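Local coordinates for protein translation initiation inhibitor (Streptococcus pyogenes, PDB 2EWC) that is of uncharacterised function but belongs to the widespread YjgF family and may inhibit translation initiation, at residues Gly32-Asp37 with Gln108-Gln113; Val63-Cys68 with Asp115-Ser120; Leu69-Trp74 with Gln98-His103. One frame throughout, in Å; residues are numbered along the deposited sequence.

Interaction 1 of 3, residues Gly32-Asp37 with Gln108-Gln113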
loop_
_atom_site.group_PDB
_atom_site.type_symbol
_atom_site.label_atom_id
_atom_site.label_comp_id
_atom_site.label_asym_id
_atom_site.label_seq_id
_atom_site.Cartn_x
_atom_site.Cartn_y
_atom_site.Cartn_z
ATOM N N GLY B 32 -19.807 -40.270 -7.515
ATOM C CA GLY B 32 -20.429 -40.941 -8.666
ATOM C C GLY B 32 -19.474 -41.192 -9.826
ATOM O O GLY B 32 -18.416 -40.550 -9.917
ATOM N N ASN B 33 -19.856 -42.107 -10.729
ATOM C CA ASN B 33 -19.046 -42.470 -11.904
ATOM C C ASN B 33 -17.590 -42.769 -11.537
ATOM O O ASN B 33 -16.693 -42.241 -12.184
ATOM C CB ASN B 33 -19.063 -41.329 -12.939
ATOM C CG ASN B 33 -20.434 -41.121 -13.571
ATOM O OD1 ASN B 33 -21.246 -42.034 -13.605
ATOM N ND2 ASN B 33 -20.694 -39.905 -14.078
ATOM N N VAL B 34 -17.321 -43.565 -10.499
ATOM C CA VAL B 34 -15.908 -43.659 -10.055
ATOM C C VAL B 34 -15.062 -44.539 -10.976
ATOM O O VAL B 34 -15.569 -45.449 -11.653
ATOM C CB VAL B 34 -15.679 -43.974 -8.498
ATOM C CG1 VAL B 34 -14.182 -43.760 -8.089
ATOM C CG2 VAL B 34 -16.580 -43.099 -7.575
ATOM N N GLY B 35 -13.781 -44.214 -11.048
ATOM C CA GLY B 35 -12.914 -44.815 -12.032
ATOM C C GLY B 35 -12.906 -44.047 -13.341
ATOM O O GLY B 35 -12.086 -44.317 -14.208
ATOM N N GLN B 36 -13.820 -43.100 -13.502
ATOM C CA GLN B 36 -13.853 -42.312 -14.727
ATOM C C GLN B 36 -13.031 -41.030 -14.548
ATOM O O GLN B 36 -12.444 -40.815 -13.477
ATOM C CB GLN B 36 -15.298 -42.043 -15.164
ATOM C CG GLN B 36 -16.061 -43.329 -15.461
ATOM C CD GLN B 36 -17.538 -43.093 -15.783
ATOM O OE1 GLN B 36 -17.901 -42.101 -16.425
ATOM N NE2 GLN B 36 -18.396 -44.018 -15.346
ATOM N N ASP B 37 -12.972 -40.199 -15.588
ATOM C CA ASP B 37 -12.139 -38.984 -15.559
ATOM C C ASP B 37 -12.723 -37.859 -14.684
ATOM O O ASP B 37 -13.891 -37.889 -14.333
ATOM C CB ASP B 37 -11.813 -38.499 -16.990
ATOM C CG ASP B 37 -13.044 -38.016 -17.762
ATOM O OD1 ASP B 37 -14.088 -37.675 -17.171
ATOM O OD2 ASP B 37 -12.962 -37.950 -19.003
ATOM N N GLN B 108 -8.423 -45.227 -12.870
ATOM C CA GLN B 108 -9.701 -45.567 -12.240
ATOM C C GLN B 108 -9.775 -45.247 -10.734
ATOM O O GLN B 108 -10.514 -45.899 -10.008
ATOM C CB GLN B 108 -10.062 -47.039 -12.499
ATOM C CG GLN B 108 -10.193 -47.387 -13.996
ATOM C CD GLN B 108 -8.862 -47.810 -14.611
ATOM O OE1 GLN B 108 -8.065 -48.510 -13.972
ATOM N NE2 GLN B 108 -8.615 -47.388 -15.856
ATOM N N GLY B 109 -9.009 -44.270 -10.249
ATOM C CA GLY B 109 -9.075 -43.940 -8.831
ATOM C C GLY B 109 -10.152 -42.909 -8.534
ATOM O O GLY B 109 -10.744 -42.348 -9.460
ATOM N N LEU B 110 -10.392 -42.643 -7.249
ATOM C CA LEU B 110 -11.378 -41.647 -6.838
ATOM C C LEU B 110 -10.744 -40.268 -6.863
ATOM O O LEU B 110 -9.671 -40.082 -6.272
ATOM C CB LEU B 110 -11.893 -41.946 -5.428
ATOM C CG LEU B 110 -12.772 -40.890 -4.734
ATOM C CD1 LEU B 110 -14.146 -40.697 -5.473
ATOM C CD2 LEU B 110 -12.995 -41.306 -3.275
ATOM N N LEU B 111 -11.390 -39.309 -7.532
ATOM C CA LEU B 111 -10.825 -37.971 -7.717
ATOM C C LEU B 111 -11.587 -36.831 -7.057
ATOM O O LEU B 111 -11.051 -35.731 -6.914
ATOM C CB LEU B 111 -10.666 -37.657 -9.225
ATOM C CG LEU B 111 -9.934 -38.713 -10.075
ATOM C CD1 LEU B 111 -10.109 -38.494 -11.599
ATOM C CD2 LEU B 111 -8.418 -38.855 -9.684
ATOM N N PHE B 112 -12.840 -37.071 -6.676
ATOM C CA PHE B 112 -13.731 -35.969 -6.332
ATOM C C PHE B 112 -14.918 -36.418 -5.480
ATOM O O PHE B 112 -15.482 -37.494 -5.706
ATOM C CB PHE B 112 -14.225 -35.309 -7.624
ATOM C CG PHE B 112 -15.146 -34.147 -7.402
ATOM C CD1 PHE B 112 -14.634 -32.882 -7.101
ATOM C CD2 PHE B 112 -16.522 -34.322 -7.467
ATOM C CE1 PHE B 112 -15.490 -31.792 -6.882
ATOM C CE2 PHE B 112 -17.392 -33.247 -7.242
ATOM C CZ PHE B 112 -16.862 -31.968 -6.963
ATOM N N GLN B 113 -15.268 -35.600 -4.491
ATOM C CA GLN B 113 -16.479 -35.791 -3.692
ATOM C C GLN B 113 -17.069 -34.420 -3.474
ATOM O O GLN B 113 -16.349 -33.426 -3.555
ATOM C CB GLN B 113 -16.183 -36.405 -2.331
ATOM C CG GLN B 113 -15.630 -37.824 -2.355
ATOM C CD GLN B 113 -15.473 -38.396 -0.945
ATOM O OE1 GLN B 113 -15.480 -37.656 0.036
ATOM N NE2 GLN B 113 -15.306 -39.720 -0.844
HETATM O O HOH W 1 -17.367 -38.376 -7.609
HETATM O O HOH W 2 -10.024 -41.973 -12.429
#
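G35 and Q108 meet backbone to backbone where a type II beta turn, N33 to Q36, abuts the loop that runs into strand 112-119 of this YjgF-family fold. Here the packing is tight: the two CA atoms are 3.3 Å apart, and each points a C-H at the other's carbonyl, Q108 CA to G35 O being the straighter of the pair at 159°. G35, a glycine at positive phi (88°), also packs its CA 3.6 Å from Q108 CB. Beside it V34 leans on L110; with V34 CG1 anti to its own nitrogen (chi1 -168°), that methyl comes to 3.7 Å from L110 CA, while V34 CG2 meets L110 CD1.

The other side is looser and partly wet. Q36 and D37 direct their side chains away from 108-113, D37 OD1 going to S40 at the start of helix 38-54, and L111 CD1 merely brushes Q36 O. Q41 NE2 of that helix donates to Q36 O and G109 O, and Q41 OE1 accepts from L111 N, joining the two loops. Water does the same: one molecule donates to Q36 O at 2.9 Å and to G109 O at 3.1 Å.

Interaction 2 of 3, residues Val63-Cys68 with Asp115-Ser120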
loop_
_atom_site.group_PDB
_atom_site.type_symbol
_atom_site.label_atom_id
_atom_site.label_comp_id
_atom_site.label_asym_id
_atom_site.label_seq_id
_atom_site.Cartn_x
_atom_site.Cartn_y
_atom_site.Cartn_z
ATOM N N VAL B 63 -29.914 -25.675 -3.157
ATOM C CA VAL B 63 -28.623 -25.831 -2.485
ATOM C C VAL B 63 -27.990 -24.487 -2.111
ATOM O O VAL B 63 -27.801 -23.624 -2.964
ATOM C CB VAL B 63 -27.653 -26.696 -3.296
ATOM C CG1 VAL B 63 -26.304 -26.849 -2.530
ATOM C CG2 VAL B 63 -28.264 -28.064 -3.526
ATOM N N VAL B 64 -27.683 -24.319 -0.825
ATOM C CA VAL B 64 -27.168 -23.055 -0.306
ATOM C C VAL B 64 -25.654 -23.050 -0.096
ATOM O O VAL B 64 -25.022 -21.987 -0.190
ATOM C CB VAL B 64 -27.916 -22.571 0.994
ATOM C CG1 VAL B 64 -29.419 -22.403 0.731
ATOM C CG2 VAL B 64 -27.686 -23.500 2.192
ATOM N N GLN B 65 -25.069 -24.218 0.151
ATOM C CA GLN B 65 -23.633 -24.299 0.469
ATOM C C GLN B 65 -23.095 -25.656 0.055
ATOM O O GLN B 65 -23.788 -26.653 0.189
ATOM C CB GLN B 65 -23.361 -24.031 1.972
ATOM C CG GLN B 65 -21.904 -23.679 2.289
ATOM C CD GLN B 65 -21.027 -24.918 2.454
ATOM O OE1 GLN B 65 -21.531 -25.994 2.768
ATOM N NE2 GLN B 65 -19.707 -24.770 2.241
HETATM N N MSE B 66 -21.866 -25.683 -0.452
HETATM C CA MSE B 66 -21.276 -26.902 -1.006
HETATM C C MSE B 66 -19.813 -26.927 -0.630
HETATM O O MSE B 66 -19.130 -25.930 -0.797
HETATM C CB MSE B 66 -21.377 -26.859 -2.527
HETATM C CG MSE B 66 -21.981 -28.088 -3.178
HETATM SE SE MSE B 66 -22.479 -27.876 -4.918
HETATM C CE MSE B 66 -21.189 -26.845 -5.548
ATOM N N ASP B 67 -19.334 -28.053 -0.105
ATOM C CA ASP B 67 -17.901 -28.255 0.108
ATOM C C ASP B 67 -17.428 -29.215 -0.984
ATOM O O ASP B 67 -18.028 -30.270 -1.153
ATOM C CB ASP B 67 -17.634 -28.853 1.494
ATOM C CG ASP B 67 -17.662 -27.813 2.593
ATOM O OD1 ASP B 67 -17.755 -26.612 2.278
ATOM O OD2 ASP B 67 -17.580 -28.181 3.789
ATOM N N CYS B 68 -16.396 -28.836 -1.732
ATOM C CA CYS B 68 -15.916 -29.678 -2.841
ATOM C C CYS B 68 -14.555 -30.250 -2.510
ATOM O O CYS B 68 -13.626 -29.503 -2.186
ATOM C CB CYS B 68 -15.857 -28.876 -4.136
ATOM S SG CYS B 68 -17.340 -27.832 -4.390
ATOM N N ASP B 115 -20.188 -32.357 -0.853
ATOM C CA ASP B 115 -21.284 -32.392 0.094
ATOM C C ASP B 115 -21.953 -31.027 0.100
ATOM O O ASP B 115 -21.571 -30.143 -0.669
ATOM C CB ASP B 115 -20.802 -32.854 1.481
ATOM C CG ASP B 115 -20.182 -31.734 2.315
ATOM O OD1 ASP B 115 -20.090 -31.907 3.561
ATOM O OD2 ASP B 115 -19.794 -30.679 1.760
ATOM N N GLY B 116 -22.957 -30.831 0.944
ATOM C CA GLY B 116 -23.604 -29.527 1.005
ATOM C C GLY B 116 -24.757 -29.438 1.971
ATOM O O GLY B 116 -25.126 -30.427 2.625
ATOM N N VAL B 117 -25.308 -28.226 2.049
ATOM C CA VAL B 117 -26.512 -27.926 2.786
ATOM C C VAL B 117 -27.557 -27.423 1.759
ATOM O O VAL B 117 -27.225 -26.645 0.878
ATOM C CB VAL B 117 -26.244 -26.825 3.871
ATOM C CG1 VAL B 117 -27.460 -26.629 4.750
ATOM C CG2 VAL B 117 -25.005 -27.173 4.742
ATOM N N ALA B 118 -28.797 -27.878 1.874
ATOM C CA ALA B 118 -29.917 -27.323 1.096
ATOM C C ALA B 118 -30.991 -26.701 2.017
ATOM O O ALA B 118 -30.996 -26.947 3.226
ATOM C CB ALA B 118 -30.525 -28.395 0.196
ATOM N N TYR B 119 -31.907 -25.911 1.449
ATOM C CA TYR B 119 -32.901 -25.229 2.259
ATOM C C TYR B 119 -34.260 -25.233 1.584
ATOM O O TYR B 119 -34.360 -25.112 0.357
ATOM C CB TYR B 119 -32.462 -23.791 2.496
ATOM C CG TYR B 119 -33.483 -22.884 3.179
ATOM C CD1 TYR B 119 -33.606 -22.870 4.568
ATOM C CD2 TYR B 119 -34.287 -22.013 2.440
ATOM C CE1 TYR B 119 -34.496 -22.032 5.214
ATOM C CE2 TYR B 119 -35.207 -21.149 3.087
ATOM C CZ TYR B 119 -35.292 -21.178 4.486
ATOM O OH TYR B 119 -36.165 -20.366 5.171
ATOM N N SER B 120 -35.299 -25.350 2.406
ATOM C CA SER B 120 -36.669 -25.263 1.950
ATOM C C SER B 120 -37.578 -24.904 3.132
ATOM O O SER B 120 -37.780 -25.711 4.044
ATOM C CB SER B 120 -37.109 -26.576 1.313
ATOM O OG SER B 120 -38.363 -26.403 0.696
HETATM O O HOH W 3 -20.856 -28.399 3.318
#
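Strands 63-68 and 115-119 run antiparallel, their axes 4.5 Å apart at 163°, and the pairing slips by one residue where V64 and Q65 both face V117. V117 O takes V64 N at 2.9 Å and, weakly, Q65 N, while V117 N returns a bond to Q65 O. Beyond the bulge, D115 N bonds to D67 O at 3.0 Å and D67 N to D115 O at 3.1 Å.

V63, M66 and A118 turn toward helix 38-54, and V63 CG1 rests 3.5 Å from V117 O. Selenomethionine M66 passes its CG by D115 O and reaches on to F46 and M49. V64 CG1, anti to the carbonyl carbon (chi1 -58°), lies 3.8 Å from Y119 CB, which puts V64 CG2 against V117; V19 of the second subunit packs on V64 too.

Q65, D67, D115 and V117 occupy the other face. Q65 bends at chi2, and its NE2 reaches D67 OD1 at 2.7 Å, with the acceptor in the amide plane but the donor above the carboxylate. The D67 and D115 carboxylates lie side by side; K95 of this chain bridges to D67, and K95 of the third subunit to both, probably easing their repulsion. This is a classic beta bulge in the central sheet, on a face where Q65 and V117 also pack on Y26 of the second subunit.

Interaction 3 of 3, residues Leu69-Trp74 with Gln98-His103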
loop_
_atom_site.group_PDB
_atom_site.type_symbol
_atom_site.label_atom_id
_atom_site.label_comp_id
_atom_site.label_asym_id
_atom_site.label_seq_id
_atom_site.Cartn_x
_atom_site.Cartn_y
_atom_site.Cartn_z
ATOM N N LEU B 69 -14.434 -31.574 -2.553
ATOM C CA LEU B 69 -13.179 -32.224 -2.160
ATOM C C LEU B 69 -12.471 -32.774 -3.401
ATOM O O LEU B 69 -13.036 -33.589 -4.120
ATOM C CB LEU B 69 -13.428 -33.362 -1.151
ATOM C CG LEU B 69 -14.112 -33.090 0.206
ATOM C CD1 LEU B 69 -14.145 -34.359 1.090
ATOM C CD2 LEU B 69 -13.452 -31.973 0.967
ATOM N N PHE B 70 -11.224 -32.366 -3.622
ATOM C CA PHE B 70 -10.494 -32.763 -4.823
ATOM C C PHE B 70 -9.222 -33.490 -4.418
ATOM O O PHE B 70 -8.519 -33.055 -3.492
ATOM C CB PHE B 70 -10.021 -31.546 -5.620
ATOM C CG PHE B 70 -11.116 -30.713 -6.251
ATOM C CD1 PHE B 70 -11.420 -30.861 -7.613
ATOM C CD2 PHE B 70 -11.764 -29.727 -5.519
ATOM C CE1 PHE B 70 -12.401 -30.100 -8.213
ATOM C CE2 PHE B 70 -12.751 -28.934 -6.118
ATOM C CZ PHE B 70 -13.082 -29.127 -7.465
ATOM N N ARG B 71 -8.877 -34.545 -5.144
ATOM C CA ARG B 71 -7.532 -35.099 -5.014
ATOM C C ARG B 71 -6.493 -34.084 -5.563
ATOM O O ARG B 71 -5.368 -34.003 -5.056
ATOM C CB ARG B 71 -7.439 -36.437 -5.763
ATOM C CG ARG B 71 -6.116 -37.169 -5.601
ATOM C CD ARG B 71 -6.167 -38.529 -6.324
ATOM N NE ARG B 71 -7.111 -39.477 -5.704
ATOM C CZ ARG B 71 -6.860 -40.234 -4.635
ATOM N NH1 ARG B 71 -5.670 -40.174 -4.015
ATOM N NH2 ARG B 71 -7.804 -41.081 -4.201
ATOM N N ASP B 72 -6.893 -33.331 -6.598
ATOM C CA ASP B 72 -6.085 -32.272 -7.230
ATOM C C ASP B 72 -6.962 -31.022 -7.321
ATOM O O ASP B 72 -7.784 -30.924 -8.234
ATOM C CB ASP B 72 -5.595 -32.687 -8.649
ATOM C CG ASP B 72 -4.704 -31.611 -9.324
ATOM O OD1 ASP B 72 -4.485 -30.528 -8.731
ATOM O OD2 ASP B 72 -4.201 -31.841 -10.462
ATOM N N VAL B 73 -6.777 -30.084 -6.393
ATOM C CA VAL B 73 -7.615 -28.890 -6.316
ATOM C C VAL B 73 -7.503 -27.996 -7.570
ATOM O O VAL B 73 -8.392 -27.195 -7.851
ATOM C CB VAL B 73 -7.337 -28.088 -5.011
ATOM C CG1 VAL B 73 -5.997 -27.347 -5.079
ATOM C CG2 VAL B 73 -8.496 -27.143 -4.702
ATOM N N TRP B 74 -6.419 -28.140 -8.334
ATOM C CA TRP B 74 -6.296 -27.415 -9.619
ATOM C C TRP B 74 -7.347 -27.799 -10.690
ATOM O O TRP B 74 -7.401 -27.193 -11.770
ATOM C CB TRP B 74 -4.891 -27.541 -10.179
ATOM C CG TRP B 74 -3.842 -26.862 -9.339
ATOM C CD1 TRP B 74 -3.092 -27.437 -8.343
ATOM C CD2 TRP B 74 -3.414 -25.501 -9.432
ATOM N NE1 TRP B 74 -2.226 -26.501 -7.804
ATOM C CE2 TRP B 74 -2.401 -25.310 -8.464
ATOM C CE3 TRP B 74 -3.793 -24.414 -10.242
ATOM C CZ2 TRP B 74 -1.759 -24.075 -8.280
ATOM C CZ3 TRP B 74 -3.157 -23.202 -10.071
ATOM C CH2 TRP B 74 -2.143 -23.043 -9.090
ATOM N N GLN B 98 -8.256 -29.624 -1.059
ATOM C CA GLN B 98 -7.538 -30.774 -1.579
ATOM C C GLN B 98 -7.356 -31.760 -0.443
ATOM O O GLN B 98 -6.939 -31.381 0.642
ATOM C CB GLN B 98 -6.181 -30.374 -2.149
ATOM C CG GLN B 98 -5.449 -31.530 -2.853
ATOM C CD GLN B 98 -4.267 -31.051 -3.688
ATOM O OE1 GLN B 98 -4.444 -30.411 -4.727
ATOM N NE2 GLN B 98 -3.051 -31.363 -3.235
ATOM N N THR B 99 -7.673 -33.021 -0.678
ATOM C CA THR B 99 -7.495 -34.032 0.359
ATOM C C THR B 99 -7.190 -35.395 -0.277
ATOM O O THR B 99 -7.577 -35.683 -1.422
ATOM C CB THR B 99 -8.734 -34.097 1.304
ATOM O OG1 THR B 99 -8.549 -35.117 2.309
ATOM C CG2 THR B 99 -10.010 -34.395 0.486
ATOM N N GLU B 100 -6.498 -36.237 0.467
ATOM C CA GLU B 100 -6.417 -37.635 0.115
ATOM C C GLU B 100 -7.773 -38.221 0.445
ATOM O O GLU B 100 -8.537 -37.626 1.209
ATOM C CB GLU B 100 -5.329 -38.341 0.928
ATOM C CG GLU B 100 -3.929 -37.835 0.600
ATOM C CD GLU B 100 -3.584 -38.028 -0.876
ATOM O OE1 GLU B 100 -3.911 -39.097 -1.442
ATOM O OE2 GLU B 100 -3.005 -37.099 -1.474
ATOM N N PHE B 101 -8.049 -39.383 -0.129
ATOM C CA PHE B 101 -9.256 -40.135 0.134
ATOM C C PHE B 101 -8.849 -41.519 0.621
ATOM O O PHE B 101 -7.770 -42.009 0.262
ATOM C CB PHE B 101 -10.078 -40.277 -1.157
ATOM C CG PHE B 101 -10.623 -38.962 -1.691
ATOM C CD1 PHE B 101 -11.555 -38.241 -0.979
ATOM C CD2 PHE B 101 -10.174 -38.447 -2.898
ATOM C CE1 PHE B 101 -12.052 -37.029 -1.456
ATOM C CE2 PHE B 101 -10.690 -37.255 -3.402
ATOM C CZ PHE B 101 -11.622 -36.541 -2.675
ATOM N N ALA B 102 -9.714 -42.159 1.410
ATOM C CA ALA B 102 -9.510 -43.564 1.809
ATOM C C ALA B 102 -9.859 -44.518 0.658
ATOM O O ALA B 102 -10.527 -45.525 0.854
ATOM C CB ALA B 102 -10.324 -43.905 3.080
ATOM N N HIS B 103 -9.410 -44.172 -0.551
ATOM C CA HIS B 103 -9.584 -44.994 -1.748
ATOM C C HIS B 103 -8.434 -44.640 -2.682
ATOM O O HIS B 103 -7.968 -43.499 -2.692
ATOM C CB HIS B 103 -10.953 -44.748 -2.417
ATOM C CG HIS B 103 -11.108 -45.400 -3.763
ATOM N ND1 HIS B 103 -11.751 -46.608 -3.943
ATOM C CD2 HIS B 103 -10.716 -45.000 -4.998
ATOM C CE1 HIS B 103 -11.741 -46.921 -5.229
ATOM N NE2 HIS B 103 -11.111 -45.966 -5.888
HETATM O O HOH W 4 -4.605 -35.344 -2.646
HETATM O O HOH W 5 -5.837 -41.302 -1.581
HETATM O O HOH W 6 -3.032 -38.961 -4.440
HETATM O O HOH W 7 -2.375 -31.148 -6.642
#
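R71 lies across F101 just beyond the parallel pairing of F70 with Q98, where neighbouring strands of the YjgF-family sheet leave it as loops. The guanidinium and the ring are steeply inclined, planes 68° apart: F101 CD2 sits over one guanidinium face, whereas R71 NH2 lies at the ring's edge, 3.8 Å from CD2. Farther round the ring, L69 CB packs on F101 CE1, and L69 O also comes in at the edge, against CZ.

The R71 chain is extended through chi2 and then bends at chi3 (-67°), which brings its end back over 98-103. NH2 donates to H103 O at 2.9 Å, NH1 forms a long salt bridge of 3.3 Å with E100 OE1, and NE bonds to L110 O, so three partners fix the group's rotation. R71 and E100 cross at about a right angle, and two waters each join NH1 to OE1. The other oxygen, E100 OE2, pairs with Q98 of the fourth subunit, which places this network at a subunit interface.

Q98 stretches out at a right angle to V73. Its NE2 goes to E100 of the fourth subunit. D72 OD1 accepts from W74 N, an Asx turn, while D72 OD2 bonds to G106 N of the fourth subunit. A lone pair of Q98 OE1 receives V73 N, 2.9 Å away and nearly straight at 170°.

Overall arrangement
Interactions 1 and 3 are neighbours, their centres about 11 Å apart on the same side of the chain's centre. Besides the bond from R71 to L110, they are joined by L69 N to Q113 O at 2.8 Å, a probable hydrogen bond, and by H103 packing on L110. Interaction 2 lies on the opposite side of that centre from interaction 1, about 21 Å from it between centres; F112 packing on C68 connects them. Strand 63-70 carries interaction 2 straight into interaction 3, and both touch the third subunit. Glycerol, probably from the crystallisation liquor, is bound by D72 in interaction 3, and the L111 side chain in interaction 1 lies about 5 Å from a glycerol.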